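Local coordinates for YCAC GENE product (Escherichia coli, PDB 1YAC), which is probably a hydrolase of the isochorismatase family, of unknown specificity, that assembles as an octamer, at residues I110-E116 with A139-F143. Numbering follows the deposited sequence.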
# COMPACT_ATOMS: atom_id res chain seq x y z
N ILE A 110 5.55 -20.46 -20.05
CA ILE A 110 4.66 -21.08 -19.08
C ILE A 110 3.89 -20.10 -18.20
O ILE A 110 4.45 -19.12 -17.72
CB ILE A 110 5.46 -22.03 -18.16
CG1 ILE A 110 6.38 -22.92 -18.99
CG2 ILE A 110 4.50 -22.90 -17.34
CD1 ILE A 110 7.26 -23.87 -18.14
N ALA A 111 2.62 -20.41 -17.95
CA ALA A 111 1.76 -19.60 -17.09
C ALA A 111 0.73 -20.54 -16.49
O ALA A 111 0.43 -21.58 -17.07
CB ALA A 111 1.09 -18.49 -17.88
N GLY A 112 0.15 -20.17 -15.34
CA GLY A 112 -0.83 -21.04 -14.71
C GLY A 112 -1.11 -20.68 -13.26
O GLY A 112 -0.72 -19.61 -12.80
N VAL A 113 -1.82 -21.56 -12.55
CA VAL A 113 -2.13 -21.30 -11.15
C VAL A 113 -2.08 -22.58 -10.33
O VAL A 113 -2.41 -23.66 -10.83
CB VAL A 113 -3.49 -20.50 -10.95
CG1 VAL A 113 -4.21 -20.21 -12.25
CG2 VAL A 113 -4.41 -21.16 -9.92
N VAL A 114 -1.49 -22.55 -9.13
CA VAL A 114 -0.86 -21.38 -8.50
C VAL A 114 0.60 -21.28 -8.94
O VAL A 114 1.27 -22.27 -9.21
CB VAL A 114 -0.98 -21.38 -6.95
CG1 VAL A 114 -2.45 -21.30 -6.54
CG2 VAL A 114 -0.30 -22.59 -6.32
N THR A 115 1.09 -20.05 -9.00
CA THR A 115 2.48 -19.75 -9.42
C THR A 115 3.58 -20.62 -8.85
O THR A 115 4.36 -21.20 -9.60
CB THR A 115 2.83 -18.24 -9.17
OG1 THR A 115 1.73 -17.43 -9.51
CG2 THR A 115 3.97 -17.80 -10.00
N GLU A 116 3.56 -20.82 -7.53
CA GLU A 116 4.62 -21.57 -6.84
C GLU A 116 4.51 -23.10 -6.93
O GLU A 116 5.40 -23.81 -6.47
CB GLU A 116 4.71 -21.14 -5.38
CG GLU A 116 3.60 -21.70 -4.45
CD GLU A 116 2.32 -20.87 -4.44
OE1 GLU A 116 2.04 -20.16 -5.43
OE2 GLU A 116 1.58 -20.95 -3.44
N ALA A 139 0.43 -13.55 -15.90
CA ALA A 139 -0.65 -14.45 -16.32
C ALA A 139 -0.64 -15.71 -15.43
O ALA A 139 -1.25 -16.73 -15.77
CB ALA A 139 -0.51 -14.82 -17.80
N SER A 140 0.11 -15.65 -14.33
CA SER A 140 0.21 -16.73 -13.35
C SER A 140 -0.27 -16.11 -12.05
O SER A 140 0.03 -14.96 -11.78
CB SER A 140 1.65 -17.20 -13.21
OG SER A 140 2.13 -17.73 -14.45
N GLY A 141 -1.05 -16.85 -11.27
CA GLY A 141 -1.58 -16.28 -10.04
C GLY A 141 -1.42 -17.14 -8.81
O GLY A 141 -1.30 -18.37 -8.91
N THR A 142 -1.42 -16.50 -7.65
CA THR A 142 -1.25 -17.24 -6.41
C THR A 142 -1.93 -16.52 -5.25
O THR A 142 -2.62 -15.51 -5.45
CB THR A 142 0.26 -17.50 -6.13
OG1 THR A 142 0.41 -18.25 -4.92
CG2 THR A 142 1.03 -16.18 -6.05
N PHE A 143 -1.73 -17.06 -4.04
CA PHE A 143 -2.35 -16.52 -2.83
C PHE A 143 -2.03 -15.06 -2.49
O PHE A 143 -2.93 -14.26 -2.27
CB PHE A 143 -1.98 -17.40 -1.62
CG PHE A 143 -2.29 -18.86 -1.81
CD1 PHE A 143 -3.57 -19.35 -1.56
CD2 PHE A 143 -1.31 -19.74 -2.26
CE1 PHE A 143 -3.88 -20.70 -1.78
CE2 PHE A 143 -1.60 -21.09 -2.48
CZ PHE A 143 -2.88 -21.57 -2.24
O HOH W 1 1.43 -14.76 -9.27
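The ring of Phe143 meets the carboxylate of Glu116 at its edge, where OE2 lies in the ring plane 3.3 Å from CE2. The two planes are turned 69° apart. Val114 CG1 reaches the same CE2 obliquely, and Phe166 of a second subunit packs edge-to-face with the ring. The other oxygen, Glu116 OE1, accepts a hydrogen bond of 2.6 Å from Thr142 OG1 on its syn side, a little out of the carboxylate plane. The glutamate chain bends at chi2 (-85°), and the two side chains cross at about a right angle. Thr142 OG1 also pairs with Thr147 OG1 in helix 145-158. With an alanine in place of Glu116, Thr142 OG1 would probably lose this carboxylate acceptor and a gap would open beside the Phe143 edge.

Gly141 N donates to Gly112 O at 3.2 Å. Thr115 N donates to Gly141 O at 2.9 Å from above the carbonyl plane, tying the first turn of helix 115-128 to loop 139-143. The non-proline cis peptide before Val114, the N-cap residue, is consistent with an isochorismatase-like hydrolase fold. Ser140 OG lies beside its own backbone N (chi1 -62°) and accepts from Gly112 N at 3.3 Å; Val136 O is its other partner. A water bridges Thr115 OG1 and Ser140 O.

The contact ties the end of 107-112, one of the two central strands, to the loop after the neighbouring strand 132-136. In this chiefly polar, buried contact, the hydroxyl donor and ring edge would tend to favour a charged Glu116 carboxylate, while burial would oppose it.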